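Exopolyphosphatase (Cytophaga hutchinsonii, PDB 3MDQ) probably hydrolyses inorganic polyphosphate from its chain ends to release orthophosphate. Local coordinates at residues 80-85 against 112-117; 84-89 against 158-163; 116-121 against 135-140. All blocks are in the same frame, centred on the assembly; numbering follows the deposited sequence.

In the fold
Followed from the N terminus, the chain runs through strand 76-81 into helix 83-87, the starting point of both contact 1 and contact 2. Contact 1 closes the shorter loop when helix 111-125 returns to 80-85. Contact 3 begins about one turn further along that helix, where its segment overlaps that of contact 1 at E116 and L117, and closes a short excursion back to strand 133-138. Contact 2 closes last, where 158-163 reaches 84-89, so its long loop encloses the whole of contact 3 and overlaps that of contact 1. Together they illustrate how a two-sheet phosphatase is held: helix 111-125 packs between the sheets, while helix 83-87 is tied to the end of edge strand 153-159 and the loop after it, near a sulfate-occupied pocket.

Contact 1: 80-85 against 112-117; sequences TGTSAV and AREAEL
T82 sets its methyl carbon over the face of the E114 carboxylate. CG2 of T82 stands 3.5 Å from CD of E114, almost directly above the acid's plane, and CB of T82 follows at 3.6 Å from OE2 of E114. The two side chains cross at about a right angle, so a face of the carboxylate is closed by carbon while its oxygens serve other partners. With CG anti to the backbone N (chi1 -177°) and the chain extended beyond it, E114 spans the distance from its helix to the turn. A water supplies the polar part of the contact: it donates to OE2 of E114 at 2.6 Å and accepts from N of S83 at 3.0 Å, linking the acid to the first turn of helix 83-87. OE1 of E114 is held by a salt bridge to R86 NH1. T82 OG1, set between the backbone N and the carbonyl carbon (chi1 53°), makes a weak hydrogen bond to a bound sulfate, at the edge of the anion pocket. T82 joins strand 76-81 to helix 83-87; helix 111-125 lies alongside, with L299 of helix 299-309 touching both T82 and L117, and strand 143-148 touching A115.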
ATOM      1  N   THR A  80      -5.832  -8.156   9.028  1.00 12.18           N
ATOM      2  CA  THR A  80      -4.398  -8.250   9.121  1.00 11.76           C
ATOM      3  C   THR A  80      -3.884  -6.943   9.726  1.00 12.65           C
ATOM      4  O   THR A  80      -4.430  -5.876   9.504  1.00 18.58           O
ATOM      5  CB  THR A  80      -3.731  -8.477   7.756  1.00 13.36           C
ATOM      6  OG1 THR A  80      -4.070  -7.391   6.881  1.00 14.26           O
ATOM      7  CG2 THR A  80      -4.166  -9.820   7.126  1.00 18.67           C
ATOM      8  N   GLY A  81      -2.871  -7.050  10.548  1.00 11.68           N
ATOM      9  CA  GLY A  81      -2.137  -5.890  11.048  1.00 11.90           C
ATOM     10  C   GLY A  81      -0.734  -5.922  10.450  1.00 12.25           C
ATOM     11  O   GLY A  81      -0.062  -6.949  10.515  1.00 13.25           O
ATOM     12  N   THR A  82      -0.278  -4.793   9.910  1.00 11.35           N
ATOM     13  CA  THR A  82       1.015  -4.740   9.198  1.00 11.03           C
ATOM     14  C   THR A  82       1.976  -3.745   9.889  1.00 12.25           C
ATOM     15  O   THR A  82       2.126  -3.835  11.111  1.00 11.76           O
ATOM     16  CB  THR A  82       0.801  -4.444   7.731  1.00 11.42           C
ATOM     17  OG1 THR A  82       0.001  -3.249   7.561  1.00 13.76           O
ATOM     18  CG2 THR A  82       0.135  -5.700   7.054  1.00 15.92           C
ATOM     19  N   SER A  83       2.693  -2.888   9.155  1.00 11.16           N
ATOM     20  CA  SER A  83       3.847  -2.158   9.725  1.00 10.75           C
ATOM     21  C   SER A  83       3.569  -1.452  11.081  1.00 11.04           C
ATOM     22  O   SER A  83       4.322  -1.628  12.038  1.00 11.06           O
ATOM     23  CB  SER A  83       4.320  -1.115   8.725  1.00 11.28           C
ATOM     24  OG  SER A  83       5.438  -0.417   9.242  1.00 12.25           O
ATOM     25  N   ALA A  84       2.577  -0.584  11.145  1.00 12.42           N
ATOM     26  CA  ALA A  84       2.366   0.170  12.378  1.00 12.43           C
ATOM     27  C   ALA A  84       1.976  -0.761  13.542  1.00 12.13           C
ATOM     28  O   ALA A  84       2.347  -0.538  14.683  1.00 12.43           O
ATOM     29  CB  ALA A  84       1.308   1.250  12.209  1.00 12.93           C
ATOM     30  N   VAL A  85       1.243  -1.815  13.244  1.00 10.62           N
ATOM     31  CA  VAL A  85       0.823  -2.764  14.281  1.00 11.02           C
ATOM     32  C   VAL A  85       2.012  -3.597  14.739  1.00 10.27           C
ATOM     33  O   VAL A  85       2.362  -3.642  15.942  1.00 13.46           O
ATOM     34  CB  VAL A  85      -0.311  -3.656  13.788  1.00 12.61           C
ATOM     35  CG1 VAL A  85      -0.667  -4.731  14.833  1.00 14.20           C
ATOM     36  CG2 VAL A  85      -1.575  -2.839  13.418  1.00 14.04           C
ATOM     37  N   ALA A 112       7.794  -9.913   5.280  1.00 11.90           N
ATOM     38  CA  ALA A 112       8.001 -10.907   4.228  1.00 13.03           C
ATOM     39  C   ALA A 112       6.652 -11.436   3.779  1.00 11.45           C
ATOM     40  O   ALA A 112       6.363 -11.548   2.588  1.00 11.88           O
ATOM     41  CB  ALA A 112       8.949 -12.083   4.686  1.00 15.41           C
ATOM     42  N   ARG A 113       5.798 -11.782   4.745  1.00  9.61           N
ATOM     43  CA  ARG A 113       4.520 -12.396   4.403  1.00  9.51           C
ATOM     44  C   ARG A 113       3.607 -11.381   3.776  1.00  9.08           C
ATOM     45  O   ARG A 113       2.864 -11.690   2.836  1.00  9.96           O
ATOM     46  CB  ARG A 113       3.848 -12.931   5.656  1.00  9.89           C
ATOM     47  CG  ARG A 113       2.566 -13.697   5.414  1.00 11.18           C
ATOM     48  CD  ARG A 113       2.816 -14.900   4.565  1.00 13.95           C
ATOM     49  NE  ARG A 113       1.573 -15.626   4.256  1.00 15.33           N
ATOM     50  CZ  ARG A 113       1.367 -16.259   3.110  1.00 15.46           C
ATOM     51  NH1 ARG A 113       2.257 -16.222   2.150  1.00 16.52           N
ATOM     52  NH2 ARG A 113       0.218 -16.887   2.882  1.00 19.81           N
ATOM     53  N   GLU A 114       3.654 -10.144   4.269  1.00  9.12           N
ATOM     54  CA  GLU A 114       2.912  -9.029   3.659  1.00  8.82           C
ATOM     55  C   GLU A 114       3.288  -8.882   2.156  1.00  8.44           C
ATOM     56  O   GLU A 114       2.417  -8.763   1.290  1.00  9.67           O
ATOM     57  CB  GLU A 114       3.196  -7.713   4.409  1.00 10.88           C
ATOM     58  CG  GLU A 114       2.439  -6.534   3.916  1.00 10.99           C
ATOM     59  CD  GLU A 114       2.730  -5.255   4.703  1.00 11.59           C
ATOM     60  OE1 GLU A 114       3.628  -5.278   5.574  1.00 12.60           O
ATOM     61  OE2 GLU A 114       2.079  -4.193   4.422  1.00 13.43           O
ATOM     62  N   ALA A 115       4.571  -8.936   1.876  1.00  7.44           N
ATOM     63  CA  ALA A 115       5.027  -8.853   0.500  1.00  7.99           C
ATOM     64  C   ALA A 115       4.473  -9.998  -0.361  1.00  8.25           C
ATOM     65  O   ALA A 115       4.006  -9.791  -1.499  1.00  8.72           O
ATOM     66  CB  ALA A 115       6.558  -8.828   0.461  1.00  8.65           C
ATOM     67  N   GLU A 116       4.526 -11.208   0.167  1.00  8.83           N
ATOM     68  CA  GLU A 116       3.992 -12.378  -0.561  1.00  7.46           C
ATOM     69  C   GLU A 116       2.519 -12.199  -0.886  1.00 10.46           C
ATOM     70  O   GLU A 116       2.043 -12.526  -1.992  1.00 10.10           O
ATOM     71  CB  GLU A 116       4.232 -13.656   0.234  1.00  9.12           C
ATOM     72  CG  GLU A 116       5.687 -13.986   0.371  1.00 15.06           C
ATOM     73  CD  GLU A 116       5.958 -15.044   1.407  1.00 24.20           C
ATOM     74  OE1 GLU A 116       5.052 -15.477   2.143  1.00 15.35           O
ATOM     75  OE2 GLU A 116       7.143 -15.405   1.523  1.00 33.79           O
ATOM     76  N   LEU A 117       1.750 -11.755   0.108  1.00  9.89           N
ATOM     77  CA  LEU A 117       0.315 -11.633  -0.065  1.00  8.39           C
ATOM     78  C   LEU A 117      -0.003 -10.514  -1.044  1.00  8.24           C
ATOM     79  O   LEU A 117      -0.866 -10.674  -1.907  1.00  8.13           O
ATOM     80  CB  LEU A 117      -0.367 -11.408   1.286  1.00  8.78           C
ATOM     81  CG  LEU A 117      -0.316 -12.550   2.267  1.00 10.85           C
ATOM     82  CD1 LEU A 117      -0.691 -12.038   3.665  1.00 10.84           C
ATOM     83  CD2 LEU A 117      -1.271 -13.693   1.828  1.00 10.10           C
TER
HETATM   84  O   HOH W   1       2.703  -2.320   6.175  1.00 13.42           O

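Contact 2: 84-89 against 158-163; sequences AVRSGS and SFEIGG
R86 and E160 form a salt bridge in which OE2 of E160 accepts both bonds from R86. NH2 of R86 donates to OE2 of E160 at 3.0 Å, with an N-H...O angle of 164°, and meets that oxygen nearly along its C-O axis; NE of R86 adds a weak bond to the same OE2 at 3.5 Å. OE2 lies at the edge of the guanidinium, close to its plane, whereas the carboxylate is turned 73° away from it, so the pair is not the coplanar two-oxygen bridge. A water reinforces the link, accepting from NE of R86 at 2.9 Å and donating to OE2 of E160 at 2.9 Å. Elsewhere, NH1 of R86 bonds to I109 O, and OE1 of E160 makes a salt bridge to R165. R86 reaches across with its chain extended from CG to NE, while E160 folds back at chi2 (-63°) to present OE2. Farther out, S158 OG sits 3.8 Å from NH2 of R86 and is hydrogen-bonded to E144. E160 also centres an inverse gamma turn, in which I161 N bonds weakly to F159 O. The R86 chain packs on V108 of strand 106-108, and both R86 and E160 touch S142. A salt bridge between the helix after strand 76-81 and the loop after strand 153-159 is consistent with the cleft of the actin-like fold, where two domains face each other.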
ATOM      1  N   ALA A  84       2.577  -0.584  11.145  1.00 12.42           N
ATOM      2  CA  ALA A  84       2.366   0.170  12.378  1.00 12.43           C
ATOM      3  C   ALA A  84       1.976  -0.761  13.542  1.00 12.13           C
ATOM      4  O   ALA A  84       2.347  -0.538  14.683  1.00 12.43           O
ATOM      5  CB  ALA A  84       1.308   1.250  12.209  1.00 12.93           C
ATOM      6  N   VAL A  85       1.243  -1.815  13.244  1.00 10.62           N
ATOM      7  CA  VAL A  85       0.823  -2.764  14.281  1.00 11.02           C
ATOM      8  C   VAL A  85       2.012  -3.597  14.739  1.00 10.27           C
ATOM      9  O   VAL A  85       2.362  -3.642  15.942  1.00 13.46           O
ATOM     10  CB  VAL A  85      -0.311  -3.656  13.788  1.00 12.61           C
ATOM     11  CG1 VAL A  85      -0.667  -4.731  14.833  1.00 14.20           C
ATOM     12  CG2 VAL A  85      -1.575  -2.839  13.418  1.00 14.04           C
ATOM     13  N   ARG A  86       2.744  -4.208  13.824  1.00 10.15           N
ATOM     14  CA  ARG A  86       3.857  -5.053  14.249  1.00 11.29           C
ATOM     15  C   ARG A  86       5.018  -4.268  14.917  1.00 11.47           C
ATOM     16  O   ARG A  86       5.729  -4.833  15.753  1.00 14.64           O
ATOM     17  CB  ARG A  86       4.369  -5.937  13.100  1.00 15.87           C
ATOM     18  CG  ARG A  86       5.061  -5.242  12.020  1.00 14.09           C
ATOM     19  CD  ARG A  86       5.441  -6.217  10.861  1.00 15.07           C
ATOM     20  NE  ARG A  86       5.857  -5.427   9.729  1.00 13.88           N
ATOM     21  CZ  ARG A  86       5.247  -5.346   8.552  1.00 10.71           C
ATOM     22  NH1 ARG A  86       4.204  -6.085   8.260  1.00 11.64           N
ATOM     23  NH2 ARG A  86       5.710  -4.498   7.640  1.00 14.84           N
ATOM     24  N   SER A  87       5.164  -2.996  14.541  0.50 11.80           N
ATOM     25  CA  SER A  87       6.218  -2.132  14.991  0.50 10.98           C
ATOM     26  C   SER A  87       5.975  -1.571  16.394  0.50 10.99           C
ATOM     27  O   SER A  87       6.923  -1.270  17.124  0.50 13.03           O
ATOM     28  CB  SER A  87       6.320  -0.957  14.003  0.50 11.35           C
ATOM     29  OG  SER A  87       7.479  -0.209  14.245  0.50 15.86           O
ATOM     30  N   GLY A  88       4.702  -1.411  16.755  1.00 10.18           N
ATOM     31  CA  GLY A  88       4.307  -0.735  17.985  1.00 11.64           C
ATOM     32  C   GLY A  88       4.498  -1.570  19.219  1.00 10.74           C
ATOM     33  O   GLY A  88       4.055  -2.747  19.299  1.00 10.32           O
ATOM     34  N   SER A  89       5.226  -1.000  20.184  1.00 10.65           N
ATOM     35  CA  SER A  89       5.518  -1.740  21.411  1.00 10.37           C
ATOM     36  C   SER A  89       4.255  -2.096  22.164  1.00 11.03           C
ATOM     37  O   SER A  89       4.211  -3.132  22.833  1.00 11.81           O
ATOM     38  CB  SER A  89       6.437  -0.946  22.335  1.00 11.21           C
ATOM     39  OG  SER A  89       5.797   0.268  22.691  1.00 13.15           O
ATOM     40  N   SER A 158      10.617  -6.504   2.639  1.00 10.93           N
ATOM     41  CA  SER A 158       9.919  -5.351   3.179  1.00 10.97           C
ATOM     42  C   SER A 158      10.944  -4.453   3.863  1.00 10.41           C
ATOM     43  O   SER A 158      11.841  -4.925   4.560  1.00 11.45           O
ATOM     44  CB  SER A 158       8.908  -5.837   4.204  1.00 11.28           C
ATOM     45  OG  SER A 158       8.227  -4.770   4.826  1.00 13.20           O
ATOM     46  N   PHE A 159      10.764  -3.157   3.707  1.00  9.91           N
ATOM     47  CA  PHE A 159      11.614  -2.147   4.325  1.00 10.32           C
ATOM     48  C   PHE A 159      10.728  -1.150   5.103  1.00 11.26           C
ATOM     49  O   PHE A 159       9.715  -0.674   4.608  1.00 10.92           O
ATOM     50  CB  PHE A 159      12.390  -1.378   3.251  1.00 11.05           C
ATOM     51  CG  PHE A 159      13.316  -2.236   2.422  1.00 10.49           C
ATOM     52  CD1 PHE A 159      12.840  -2.911   1.308  1.00 11.46           C
ATOM     53  CD2 PHE A 159      14.645  -2.363   2.754  1.00 11.76           C
ATOM     54  CE1 PHE A 159      13.684  -3.696   0.549  1.00 10.79           C
ATOM     55  CE2 PHE A 159      15.493  -3.133   1.998  1.00 12.26           C
ATOM     56  CZ  PHE A 159      15.005  -3.800   0.891  1.00 11.31           C
ATOM     57  N   GLU A 160      11.162  -0.791   6.308  1.00 11.43           N
ATOM     58  CA  GLU A 160      10.392   0.147   7.176  1.00 11.83           C
ATOM     59  C   GLU A 160      10.734   1.599   6.790  1.00 11.57           C
ATOM     60  O   GLU A 160      11.386   2.357   7.536  1.00 13.01           O
ATOM     61  CB  GLU A 160      10.621  -0.196   8.667  1.00 14.88           C
ATOM     62  CG  GLU A 160      10.001  -1.576   9.055  1.00 13.81           C
ATOM     63  CD  GLU A 160       8.428  -1.685   8.922  1.00 18.05           C
ATOM     64  OE1 GLU A 160       7.706  -0.668   9.043  1.00 25.36           O
ATOM     65  OE2 GLU A 160       7.900  -2.812   8.751  1.00 19.78           O
ATOM     66  N   ILE A 161      10.301   1.947   5.591  1.00 11.17           N
ATOM     67  CA  ILE A 161      10.553   3.268   4.968  1.00 10.22           C
ATOM     68  C   ILE A 161       9.271   3.849   4.380  1.00 11.03           C
ATOM     69  O   ILE A 161       9.277   4.646   3.433  1.00 11.62           O
ATOM     70  CB  ILE A 161      11.678   3.148   3.883  1.00 11.88           C
ATOM     71  CG1 ILE A 161      11.238   2.261   2.737  1.00 10.96           C
ATOM     72  CG2 ILE A 161      13.004   2.690   4.538  1.00 12.10           C
ATOM     73  CD1 ILE A 161      12.280   2.199   1.556  1.00 12.55           C
ATOM     74  N   GLY A 162       8.117   3.463   4.939  1.00 10.51           N
ATOM     75  CA  GLY A 162       6.862   4.031   4.527  1.00 10.57           C
ATOM     76  C   GLY A 162       6.814   5.545   4.765  1.00  9.07           C
ATOM     77  O   GLY A 162       7.595   6.093   5.514  1.00  9.35           O
ATOM     78  N   GLY A 163       5.901   6.214   4.078  1.00 10.73           N
ATOM     79  CA  GLY A 163       5.949   7.677   4.012  1.00 11.89           C
ATOM     80  C   GLY A 163       5.780   8.385   5.322  1.00 11.89           C
ATOM     81  O   GLY A 163       6.361   9.436   5.500  1.00 11.19           O
TER
HETATM   82  O   HOH W   2       8.632  -5.003  10.555  1.00 33.10           O

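Contact 3: 116-121 against 135-140; sequences ELIFRG and AMDIGG. With SO4 (sulfate ion), chain D.
I118 of helix 111-125 leans over D137 of strand 133-138, and its side chain can be followed outward atom by atom. At CB it divides: CG2, anti to the backbone N, comes within 4.1 Å of OD2 of D137 and 4.2 Å of CB of D137. The other branch, CG1, also lies 4.1 Å from OD2 of D137. At the tip, CD1 of I118 is 3.8 Å from each of CB, CG and OD2 of D137 and rides over a face of the carboxylate. The two side chains cross at about a right angle, and with CG anti to the backbone N (chi1 -176°) the aspartate's carboxylate lies under CD1 of I118. OD2 finds its polar partner outside the contact, in the hydroxyl of S211. One helical residue on, F119 offers a ring edge to A135: CD1 of F119 is 3.8 Å from CB of A135, with the methyl close to the ring plane. Beyond the strand, the chain opens into a glycine loop holding a sulfate that probably came from the crystallisation liquor and may mark a phosphate site. G140 N donates to O2 of the sulfate at 2.9 Å, and CA of G139, which carries no side chain, approaches O1 of the sulfate at 3.4 Å; G141 N, S142 N and T13 OG1 also bond to it. This is consistent with a phosphate-binding loop of the actin-like fold. The chemistry thus divides: helix and strand meet through dispersive packing without a hydrogen bond, while the anion is bound largely by backbone amides of the loop after the strand, helped by hydroxyls.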
ATOM      1  N   GLU A 116       4.526 -11.208   0.167  1.00  8.83           N
ATOM      2  CA  GLU A 116       3.992 -12.378  -0.561  1.00  7.46           C
ATOM      3  C   GLU A 116       2.519 -12.199  -0.886  1.00 10.46           C
ATOM      4  O   GLU A 116       2.043 -12.526  -1.992  1.00 10.10           O
ATOM      5  CB  GLU A 116       4.232 -13.656   0.234  1.00  9.12           C
ATOM      6  CG  GLU A 116       5.687 -13.986   0.371  1.00 15.06           C
ATOM      7  CD  GLU A 116       5.958 -15.044   1.407  1.00 24.20           C
ATOM      8  OE1 GLU A 116       5.052 -15.477   2.143  1.00 15.35           O
ATOM      9  OE2 GLU A 116       7.143 -15.405   1.523  1.00 33.79           O
ATOM     10  N   LEU A 117       1.750 -11.755   0.108  1.00  9.89           N
ATOM     11  CA  LEU A 117       0.315 -11.633  -0.065  1.00  8.39           C
ATOM     12  C   LEU A 117      -0.003 -10.514  -1.044  1.00  8.24           C
ATOM     13  O   LEU A 117      -0.866 -10.674  -1.907  1.00  8.13           O
ATOM     14  CB  LEU A 117      -0.367 -11.408   1.286  1.00  8.78           C
ATOM     15  CG  LEU A 117      -0.316 -12.550   2.267  1.00 10.85           C
ATOM     16  CD1 LEU A 117      -0.691 -12.038   3.665  1.00 10.84           C
ATOM     17  CD2 LEU A 117      -1.271 -13.693   1.828  1.00 10.10           C
ATOM     18  N   ILE A 118       0.688  -9.387  -0.936  1.00  8.79           N
ATOM     19  CA  ILE A 118       0.529  -8.306  -1.914  1.00  9.67           C
ATOM     20  C   ILE A 118       0.748  -8.856  -3.332  1.00  8.63           C
ATOM     21  O   ILE A 118      -0.049  -8.583  -4.251  1.00  9.00           O
ATOM     22  CB  ILE A 118       1.477  -7.144  -1.649  1.00  7.85           C
ATOM     23  CG1 ILE A 118       1.018  -6.408  -0.379  1.00 10.75           C
ATOM     24  CG2 ILE A 118       1.543  -6.204  -2.873  1.00  9.53           C
ATOM     25  CD1 ILE A 118       2.094  -5.526   0.256  1.00 10.52           C
ATOM     26  N   PHE A 119       1.828  -9.602  -3.520  1.00  9.13           N
ATOM     27  CA  PHE A 119       2.130 -10.101  -4.875  1.00  8.59           C
ATOM     28  C   PHE A 119       1.062 -11.055  -5.403  1.00  8.15           C
ATOM     29  O   PHE A 119       0.777 -11.052  -6.618  1.00  9.43           O
ATOM     30  CB  PHE A 119       3.518 -10.734  -4.974  1.00  8.39           C
ATOM     31  CG  PHE A 119       4.074 -10.782  -6.370  1.00  7.18           C
ATOM     32  CD1 PHE A 119       4.459  -9.619  -7.029  1.00  7.74           C
ATOM     33  CD2 PHE A 119       4.206 -11.979  -7.022  1.00 10.04           C
ATOM     34  CE1 PHE A 119       5.006  -9.656  -8.298  1.00 10.91           C
ATOM     35  CE2 PHE A 119       4.792 -12.024  -8.306  1.00  9.26           C
ATOM     36  CZ  PHE A 119       5.167 -10.892  -8.917  1.00  9.42           C
ATOM     37  N   ARG A 120       0.430 -11.840  -4.525  1.00  8.03           N
ATOM     38  CA  ARG A 120      -0.693 -12.668  -4.991  1.00  8.31           C
ATOM     39  C   ARG A 120      -1.815 -11.794  -5.547  1.00  9.41           C
ATOM     40  O   ARG A 120      -2.445 -12.173  -6.536  1.00  8.55           O
ATOM     41  CB  ARG A 120      -1.226 -13.559  -3.864  1.00  9.32           C
ATOM     42  CG  ARG A 120      -2.442 -14.362  -4.237  1.00 11.32           C
ATOM     43  CD  ARG A 120      -2.092 -15.443  -5.267  1.00 10.15           C
ATOM     44  NE  ARG A 120      -3.261 -16.179  -5.757  1.00 10.74           N
ATOM     45  CZ  ARG A 120      -4.034 -15.809  -6.768  1.00 12.42           C
ATOM     46  NH1 ARG A 120      -3.845 -14.674  -7.421  1.00 14.22           N
ATOM     47  NH2 ARG A 120      -5.050 -16.595  -7.107  1.00 13.63           N
ATOM     48  N   GLY A 121      -2.071 -10.645  -4.935  1.00  8.20           N
ATOM     49  CA  GLY A 121      -3.060  -9.713  -5.481  1.00  9.47           C
ATOM     50  C   GLY A 121      -2.631  -9.125  -6.821  1.00  8.73           C
ATOM     51  O   GLY A 121      -3.424  -9.075  -7.782  1.00 10.21           O
ATOM     52  N   ALA A 135       7.458  -5.504  -8.370  1.00  8.23           N
ATOM     53  CA  ALA A 135       6.297  -4.838  -7.811  1.00  8.39           C
ATOM     54  C   ALA A 135       6.668  -4.126  -6.536  1.00 10.11           C
ATOM     55  O   ALA A 135       7.458  -4.648  -5.752  1.00 10.06           O
ATOM     56  CB  ALA A 135       5.151  -5.873  -7.534  1.00  9.96           C
HETATM   57  N   MSE A 136       6.078  -2.939  -6.339  1.00  8.94           N
HETATM   58  CA  MSE A 136       6.338  -2.141  -5.145  1.00 10.48           C
HETATM   59  C   MSE A 136       5.049  -1.586  -4.537  1.00 11.01           C
HETATM   60  O   MSE A 136       4.186  -1.055  -5.249  1.00 10.21           O
HETATM   61  CB  MSE A 136       7.352  -1.034  -5.437  1.00 14.36           C
HETATM   62  CG  MSE A 136       6.945  -0.046  -6.393  1.00 14.38           C
HETATM   63 SE   MSE A 136       8.413   1.333  -6.588  0.75 13.75          SE
HETATM   64  CE  MSE A 136       8.472   2.180  -4.996  1.00 15.24           C
ATOM     65  N   ASP A 137       4.888  -1.780  -3.231  1.00 10.59           N
ATOM     66  CA  ASP A 137       3.733  -1.312  -2.482  1.00  9.95           C
ATOM     67  C   ASP A 137       4.210  -0.286  -1.475  1.00 11.05           C
ATOM     68  O   ASP A 137       4.969  -0.624  -0.581  1.00 10.87           O
ATOM     69  CB  ASP A 137       3.018  -2.460  -1.786  1.00 10.61           C
ATOM     70  CG  ASP A 137       1.753  -1.995  -1.075  1.00 14.31           C
ATOM     71  OD1 ASP A 137       1.845  -1.131  -0.169  1.00 16.16           O
ATOM     72  OD2 ASP A 137       0.659  -2.471  -1.461  1.00 13.92           O
ATOM     73  N   ILE A 138       3.845   0.974  -1.677  1.00 10.38           N
ATOM     74  CA  ILE A 138       4.210   2.057  -0.755  1.00 11.22           C
ATOM     75  C   ILE A 138       3.068   2.368   0.182  1.00 12.12           C
ATOM     76  O   ILE A 138       1.943   2.691  -0.265  1.00 14.36           O
ATOM     77  CB  ILE A 138       4.544   3.351  -1.497  1.00 13.96           C
ATOM     78  CG1 ILE A 138       5.729   3.122  -2.428  1.00 13.73           C
ATOM     79  CG2 ILE A 138       4.881   4.438  -0.475  1.00 16.38           C
ATOM     80  CD1 ILE A 138       6.005   4.351  -3.324  1.00 17.50           C
ATOM     81  N   GLY A 139       3.319   2.199   1.461  1.00 11.80           N
ATOM     82  CA  GLY A 139       2.339   2.526   2.481  1.00 12.75           C
ATOM     83  C   GLY A 139       2.877   3.603   3.405  1.00 12.24           C
ATOM     84  O   GLY A 139       3.957   4.132   3.172  1.00 12.46           O
ATOM     85  N   GLY A 140       2.140   3.932   4.471  1.00 10.95           N
ATOM     86  CA  GLY A 140       2.639   4.859   5.456  1.00  9.92           C
ATOM     87  C   GLY A 140       3.723   4.355   6.349  1.00  9.45           C
ATOM     88  O   GLY A 140       4.515   5.131   6.871  1.00 11.17           O
TER
HETATM   89  S   SO4 D 317       1.167   0.444   5.263  1.00 16.48           S
HETATM   90  O1  SO4 D 317       2.621   0.723   5.320  1.00 17.90           O
HETATM   91  O2  SO4 D 317       0.379   1.713   5.158  1.00 17.78           O
HETATM   92  O3  SO4 D 317       0.906  -0.402   4.087  1.00 19.60           O
HETATM   93  O4  SO4 D 317       1.003  -0.356   6.467  1.00 23.00           O